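Local coordinates for BvnE (Penicillium brevicompactum, PDB 6U9I), which probably catalyses the stereoselective semipinacol rearrangement that sets the spiro-centre during brevianamide assembly, as a fungal isomerase, at residues A[49-52]-A[53-56]; A[104-108]-A[109-113]; A[134-138]-A[139-143]. All coordinates share one frame; numbering follows the deposited sequence.

Along the chain the three contacts come in series: interaction 1 as strand 45-50 turns into a loop, interaction 2 at the tip of the hairpin of strands 96-107 and 110-122, interaction 3 where strand 129-136 passes into helix 138-150. All three reach the same mixed sheet. Interactions 1 and 3 are neighbours, their centres about 9 Å apart, because strands 45-50 and 129-136 run parallel and Ala50 bonds to Glu134 and Ala136 through the backbone. Interaction 2 lies about 14 Å from interaction 3 and 21 Å from interaction 1, centre to centre. Tyr140 OH reaches Glu113 N, tying the hairpin to the helix, and interactions 1 and 3 both form part of the dimer interface.

Interaction 1. Residues A[49-52]-A[53-56]; sequences PAPR and SLGF
Leu54 holds its CG anti to the carbonyl carbon (chi1 -71°) with an extended second torsion, which swings CD1 back under the incoming strand. There Leu54 CD1 lies 3.6 Å from Ala50 O and 4.0 Å from Pro51 CD, on the ring that follows a cis peptide bond. Phe56 has a similar first torsion (chi1 -64°), but only its CB turns in, meeting Pro49 CG at 3.7 Å; the two side chains cross at about a right angle and the ring leads away, with Leu54 O above one face, offset toward the rim. From Pro51 to Gly55 the backbone turns tightly. Leu54 N donates to Pro51 O at 3.2 Å and Gly55 N to Arg52 O at 2.9 Å. A water bridges the two ends, donating to Pro49 O at 2.8 Å and to Phe56 O at 3.0 Å, while a second water accepts from Phe56 N. The outer side of the turn faces the second subunit: Ser53 OG bonds to Asp137 of that subunit and Arg52 N to its Glu115. Two successive bonds from residue i+3 back to residue i are the signature of a short 3-10 turn, here reversing the chain after a cis-proline just past strand 45-50.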
loop_
_atom_site.group_PDB
_atom_site.type_symbol
_atom_site.label_atom_id
_atom_site.label_comp_id
_atom_site.label_asym_id
_atom_site.label_seq_id
_atom_site.Cartn_x
_atom_site.Cartn_y
_atom_site.Cartn_z
ATOM N N PRO A 49 10.131 -1.131 -6.577
ATOM C CA PRO A 49 10.138 -0.733 -5.166
ATOM C C PRO A 49 9.544 0.655 -4.989
ATOM O O PRO A 49 9.709 1.541 -5.831
ATOM C CB PRO A 49 11.625 -0.764 -4.784
ATOM C CG PRO A 49 12.292 -1.575 -5.855
ATOM C CD PRO A 49 11.490 -1.348 -7.100
ATOM N N ALA A 50 8.834 0.829 -3.883
ATOM C CA ALA A 50 8.242 2.102 -3.504
ATOM C C ALA A 50 8.311 2.192 -1.993
ATOM O O ALA A 50 8.472 1.169 -1.321
ATOM C CB ALA A 50 6.786 2.222 -3.989
ATOM N N PRO A 51 8.214 3.400 -1.419
ATOM C CA PRO A 51 8.032 4.724 -2.021
ATOM C C PRO A 51 9.275 5.213 -2.756
ATOM O O PRO A 51 10.338 4.601 -2.639
ATOM C CB PRO A 51 7.730 5.621 -0.812
ATOM C CG PRO A 51 8.421 4.948 0.334
ATOM C CD PRO A 51 8.226 3.464 0.056
ATOM N N ARG A 52 9.123 6.306 -3.505
ATOM C CA ARG A 52 10.236 6.849 -4.280
ATOM C C ARG A 52 11.427 7.222 -3.410
ATOM O O ARG A 52 12.576 7.202 -3.884
ATOM C CB ARG A 52 9.778 8.084 -5.045
ATOM C CG ARG A 52 8.905 7.827 -6.225
ATOM C CD ARG A 52 9.049 9.029 -7.134
ATOM N NE ARG A 52 8.013 9.099 -8.144
ATOM C CZ ARG A 52 7.785 10.183 -8.874
ATOM N NH1 ARG A 52 8.522 11.270 -8.685
ATOM N NH2 ARG A 52 6.827 10.172 -9.780
ATOM N N SER A 53 11.182 7.597 -2.153
ATOM C CA SER A 53 12.263 8.041 -1.281
ATOM C C SER A 53 13.316 6.962 -1.039
ATOM O O SER A 53 14.454 7.290 -0.691
ATOM C CB SER A 53 11.692 8.523 0.048
ATOM O OG SER A 53 11.145 7.437 0.780
ATOM N N LEU A 54 12.975 5.681 -1.206
ATOM C CA LEU A 54 13.987 4.640 -1.064
ATOM C C LEU A 54 15.027 4.700 -2.174
ATOM O O LEU A 54 16.130 4.170 -1.995
ATOM C CB LEU A 54 13.338 3.257 -1.055
ATOM C CG LEU A 54 12.545 2.964 0.211
ATOM C CD1 LEU A 54 11.763 1.672 0.041
ATOM C CD2 LEU A 54 13.496 2.891 1.401
ATOM N N GLY A 55 14.682 5.297 -3.309
ATOM C CA GLY A 55 15.635 5.566 -4.373
ATOM C C GLY A 55 15.941 4.411 -5.300
ATOM O O GLY A 55 16.924 4.487 -6.054
ATOM N N PHE A 56 15.133 3.354 -5.292
ATOM C CA PHE A 56 15.386 2.168 -6.102
ATOM C C PHE A 56 14.595 2.210 -7.403
ATOM O O PHE A 56 13.386 2.462 -7.395
ATOM C CB PHE A 56 15.033 0.904 -5.313
ATOM C CG PHE A 56 15.888 0.702 -4.095
ATOM C CD1 PHE A 56 17.241 0.433 -4.223
ATOM C CD2 PHE A 56 15.341 0.788 -2.824
ATOM C CE1 PHE A 56 18.036 0.249 -3.100
ATOM C CE2 PHE A 56 16.131 0.606 -1.699
ATOM C CZ PHE A 56 17.480 0.337 -1.839
HETATM O O HOH W 1 10.735 1.654 -8.416
HETATM O O HOH W 2 12.299 3.151 -4.563
#

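Interaction 2. Residues A[104-108]-A[109-113]; sequences YAEAA and CGLYE
Tyr104 and Leu111 slant across one another on one face of the hairpin, with Leu111 CD2 reaching the phenol at 3.6 Å from Tyr104 OH. The same methyl touches Glu106 CG at 3.8 Å, since Glu106 and Leu111 form a non-hydrogen-bonded pair whose side chains run alongside each other. Tyr104 has CG anti to its backbone nitrogen (chi1 169°), a torsion that sends the ring along the strand so that its hydroxyl donates to Glu106 OE2 at 2.6 Å, in the ring plane and on the anti lone pair of the carboxylate. Glu113 lies side by side with Tyr104, its carboxylate turned 81° from the ring. On the reverse face Ala105 CB and Tyr112 CB face each other at 4.3 Å, and Phe144 of helix 138-150 packs edge-to-face with the Tyr112 ring. Ala107 and Gly110 bond both ways, Ala107 N to Gly110 O at 2.8 Å and Gly110 N to Ala107 O at 3.1 Å, closing a type I turn over Ala108 and Cys109. Because Asn77 takes Glu106 OE1, both oxygens of this carboxylate have donors, which should fix its rotation and, through the Tyr104 hydroxyl, hold the phenol where Leu111 CD2 rests against it.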
loop_
_atom_site.group_PDB
_atom_site.type_symbol
_atom_site.label_atom_id
_atom_site.label_comp_id
_atom_site.label_asym_id
_atom_site.label_seq_id
_atom_site.Cartn_x
_atom_site.Cartn_y
_atom_site.Cartn_z
ATOM N N TYR A 104 8.694 -12.021 7.239
ATOM C CA TYR A 104 9.514 -12.444 8.362
ATOM C C TYR A 104 10.697 -13.221 7.816
ATOM O O TYR A 104 10.541 -14.039 6.903
ATOM C CB TYR A 104 8.704 -13.309 9.347
ATOM C CG TYR A 104 9.540 -14.017 10.398
ATOM C CD1 TYR A 104 10.205 -15.208 10.109
ATOM C CD2 TYR A 104 9.656 -13.502 11.683
ATOM C CE1 TYR A 104 10.975 -15.855 11.065
ATOM C CE2 TYR A 104 10.415 -14.150 12.647
ATOM C CZ TYR A 104 11.072 -15.326 12.331
ATOM O OH TYR A 104 11.833 -15.975 13.284
ATOM N N ALA A 105 11.874 -12.972 8.379
ATOM C CA ALA A 105 13.037 -13.781 8.048
ATOM C C ALA A 105 14.057 -13.645 9.168
ATOM O O ALA A 105 13.930 -12.796 10.053
ATOM C CB ALA A 105 13.644 -13.381 6.706
ATOM N N GLU A 106 15.071 -14.501 9.115
ATOM C CA GLU A 106 16.131 -14.531 10.112
ATOM C C GLU A 106 17.441 -14.238 9.404
ATOM O O GLU A 106 17.802 -14.927 8.443
ATOM C CB GLU A 106 16.166 -15.885 10.833
ATOM C CG GLU A 106 14.993 -16.080 11.791
ATOM C CD GLU A 106 14.676 -17.542 12.093
ATOM O OE1 GLU A 106 15.502 -18.421 11.766
ATOM O OE2 GLU A 106 13.591 -17.812 12.657
ATOM N N ALA A 107 18.125 -13.195 9.848
ATOM C CA ALA A 107 19.364 -12.744 9.239
ATOM C C ALA A 107 20.474 -12.764 10.288
ATOM O O ALA A 107 20.240 -13.070 11.459
ATOM C CB ALA A 107 19.178 -11.353 8.630
ATOM N N ALA A 108 21.700 -12.446 9.859
ATOM C CA ALA A 108 22.813 -12.415 10.805
ATOM C C ALA A 108 22.580 -11.364 11.883
ATOM O O ALA A 108 22.849 -11.606 13.065
ATOM C CB ALA A 108 24.128 -12.156 10.070
ATOM N N CYS A 109 22.051 -10.200 11.504
ATOM C CA CYS A 109 21.794 -9.130 12.462
ATOM C C CYS A 109 20.540 -9.358 13.295
ATOM O O CYS A 109 20.191 -8.492 14.103
ATOM C CB CYS A 109 21.685 -7.779 11.743
ATOM S SG CYS A 109 20.164 -7.549 10.772
ATOM N N GLY A 110 19.855 -10.490 13.130
ATOM C CA GLY A 110 18.645 -10.773 13.875
ATOM C C GLY A 110 17.438 -10.892 12.958
ATOM O O GLY A 110 17.562 -11.269 11.786
ATOM N N LEU A 111 16.274 -10.552 13.500
ATOM C CA LEU A 111 15.020 -10.714 12.775
ATOM C C LEU A 111 14.831 -9.631 11.722
ATOM O O LEU A 111 15.209 -8.471 11.916
ATOM C CB LEU A 111 13.840 -10.691 13.740
ATOM C CG LEU A 111 13.803 -11.842 14.741
ATOM C CD1 LEU A 111 12.508 -11.819 15.516
ATOM C CD2 LEU A 111 13.977 -13.165 14.011
ATOM N N TYR A 112 14.237 -10.024 10.600
ATOM C CA TYR A 112 13.760 -9.102 9.576
ATOM C C TYR A 112 12.241 -9.195 9.565
ATOM O O TYR A 112 11.691 -10.266 9.295
ATOM C CB TYR A 112 14.337 -9.461 8.210
ATOM C CG TYR A 112 13.755 -8.655 7.070
ATOM C CD1 TYR A 112 14.213 -7.372 6.798
ATOM C CD2 TYR A 112 12.753 -9.179 6.261
ATOM C CE1 TYR A 112 13.693 -6.627 5.751
ATOM C CE2 TYR A 112 12.222 -8.443 5.213
ATOM C CZ TYR A 112 12.691 -7.167 4.967
ATOM O OH TYR A 112 12.169 -6.430 3.926
ATOM N N GLU A 113 11.562 -8.095 9.904
ATOM C CA GLU A 113 10.099 -8.112 10.051
ATOM C C GLU A 113 9.539 -6.856 9.388
ATOM O O GLU A 113 9.394 -5.814 10.038
ATOM C CB GLU A 113 9.692 -8.189 11.519
ATOM C CG GLU A 113 10.185 -9.424 12.246
ATOM C CD GLU A 113 9.994 -9.305 13.742
ATOM O OE1 GLU A 113 10.683 -8.467 14.369
ATOM O OE2 GLU A 113 9.135 -10.030 14.280
#

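Interaction 3. Residues A[134-138]-A[139-143]; sequences EFADS and DYCVK
The Asp137 carboxylate and the Tyr140 ring are set 56° apart, and one face of the carboxylate is covered by the first atoms of Tyr140: CB sits over Asp137 CG at 3.6 Å, and the backbone N donates to Asp137 OD1 at 3.1 Å from above the plane, with a fairly straight bond (163°). CG anti to the Asp137 nitrogen (chi1 180°) is what turns the carboxylate back over the helix start. OD1 also takes Ser138 OG of the second subunit, and OD2 takes Ser53 OG of that subunit. The Tyr140 ring leads away, its hydroxyl bonding to Glu113 N on the hairpin. Behind the cap, Cys141 N donates to Asp137 O at 3.0 Å and Val142 N to Ser138 O at 2.9 Å, while Cys141 SG packs on Ala136 CB at 3.7 Å, closing the corner between strand and helix. One turn along, Lys143 NZ makes a salt bridge to Asp139 OD1 at 2.9 Å, on its syn lone pair. With an alanine at Asp137 the carboxylate goes, and Tyr140 N would probably lose its capping acceptor, as Ser53 and Ser138 of the second subunit would lose theirs. A carboxylate accepting the N-H three residues on is the classic helix N-cap, probably favoured by the helix dipole, and here it doubles as part of the dimer interface at the junction of strand 129-136 and helix 138-150.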
loop_
_atom_site.group_PDB
_atom_site.type_symbol
_atom_site.label_atom_id
_atom_site.label_comp_id
_atom_site.label_asym_id
_atom_site.label_seq_id
_atom_site.Cartn_x
_atom_site.Cartn_y
_atom_site.Cartn_z
ATOM N N GLU A 134 5.899 -2.776 -5.003
ATOM C CA GLU A 134 6.123 -3.223 -3.629
ATOM C C GLU A 134 6.370 -1.990 -2.767
ATOM O O GLU A 134 7.490 -1.474 -2.706
ATOM C CB GLU A 134 7.281 -4.214 -3.556
ATOM C CG GLU A 134 6.958 -5.543 -4.204
ATOM C CD GLU A 134 8.136 -6.495 -4.236
ATOM O OE1 GLU A 134 9.273 -6.060 -3.951
ATOM O OE2 GLU A 134 7.919 -7.684 -4.554
ATOM N N PHE A 135 5.320 -1.520 -2.094
ATOM C CA PHE A 135 5.398 -0.325 -1.252
ATOM C C PHE A 135 5.754 -0.772 0.166
ATOM O O PHE A 135 4.902 -1.289 0.892
ATOM C CB PHE A 135 4.066 0.423 -1.295
ATOM C CG PHE A 135 4.135 1.848 -0.797
ATOM C CD1 PHE A 135 4.316 2.120 0.555
ATOM C CD2 PHE A 135 3.968 2.911 -1.676
ATOM C CE1 PHE A 135 4.370 3.436 1.028
ATOM C CE2 PHE A 135 4.018 4.238 -1.209
ATOM C CZ PHE A 135 4.228 4.496 0.134
ATOM N N ALA A 136 7.008 -0.567 0.560
ATOM C CA ALA A 136 7.542 -1.075 1.817
ATOM C C ALA A 136 7.409 -0.054 2.945
ATOM O O ALA A 136 7.187 1.141 2.723
ATOM C CB ALA A 136 9.019 -1.463 1.654
ATOM N N ASP A 137 7.532 -0.558 4.175
ATOM C CA ASP A 137 7.794 0.256 5.364
ATOM C C ASP A 137 9.210 0.808 5.217
ATOM O O ASP A 137 10.194 0.104 5.466
ATOM C CB ASP A 137 7.635 -0.612 6.613
ATOM C CG ASP A 137 7.892 0.135 7.928
ATOM O OD1 ASP A 137 8.514 1.219 7.956
ATOM O OD2 ASP A 137 7.482 -0.405 8.973
ATOM N N SER A 138 9.326 2.061 4.773
ATOM C CA SER A 138 10.642 2.570 4.399
ATOM C C SER A 138 11.515 2.819 5.623
ATOM O O SER A 138 12.736 2.625 5.569
ATOM C CB SER A 138 10.483 3.852 3.582
ATOM O OG SER A 138 9.570 4.733 4.228
ATOM N N ASP A 139 10.918 3.272 6.731
ATOM C CA ASP A 139 11.700 3.416 7.957
ATOM C C ASP A 139 12.328 2.091 8.347
ATOM O O ASP A 139 13.509 2.037 8.713
ATOM C CB ASP A 139 10.838 3.939 9.108
ATOM C CG ASP A 139 11.617 4.040 10.420
ATOM O OD1 ASP A 139 12.674 4.699 10.421
ATOM O OD2 ASP A 139 11.188 3.453 11.441
ATOM N N TYR A 140 11.559 1.003 8.256
ATOM C CA TYR A 140 12.120 -0.295 8.594
ATOM C C TYR A 140 13.232 -0.671 7.625
ATOM O O TYR A 140 14.258 -1.225 8.036
ATOM C CB TYR A 140 11.033 -1.371 8.614
ATOM C CG TYR A 140 11.557 -2.625 9.257
ATOM C CD1 TYR A 140 11.497 -2.792 10.626
ATOM C CD2 TYR A 140 12.170 -3.615 8.498
ATOM C CE1 TYR A 140 12.003 -3.925 11.227
ATOM C CE2 TYR A 140 12.674 -4.749 9.086
ATOM C CZ TYR A 140 12.588 -4.900 10.454
ATOM O OH TYR A 140 13.096 -6.029 11.054
ATOM N N CYS A 141 13.046 -0.355 6.341
ATOM C CA CYS A 141 14.056 -0.631 5.322
ATOM C C CYS A 141 15.379 0.046 5.664
ATOM O O CYS A 141 16.454 -0.565 5.585
ATOM C CB CYS A 141 13.544 -0.128 3.974
ATOM S SG CYS A 141 12.434 -1.307 3.181
ATOM N N VAL A 142 15.310 1.328 6.015
ATOM C CA VAL A 142 16.501 2.108 6.327
ATOM C C VAL A 142 17.145 1.602 7.606
ATOM O O VAL A 142 18.369 1.435 7.680
ATOM C CB VAL A 142 16.135 3.599 6.432
ATOM C CG1 VAL A 142 17.346 4.408 6.850
ATOM C CG2 VAL A 142 15.578 4.112 5.105
ATOM N N LYS A 143 16.333 1.345 8.631
ATOM C CA LYS A 143 16.871 0.836 9.885
ATOM C C LYS A 143 17.502 -0.538 9.699
ATOM O O LYS A 143 18.540 -0.836 10.301
ATOM C CB LYS A 143 15.772 0.789 10.944
ATOM C CG LYS A 143 15.321 2.162 11.405
ATOM C CD LYS A 143 14.567 2.062 12.707
ATOM C CE LYS A 143 13.925 3.383 13.094
ATOM N NZ LYS A 143 14.613 4.566 12.507
#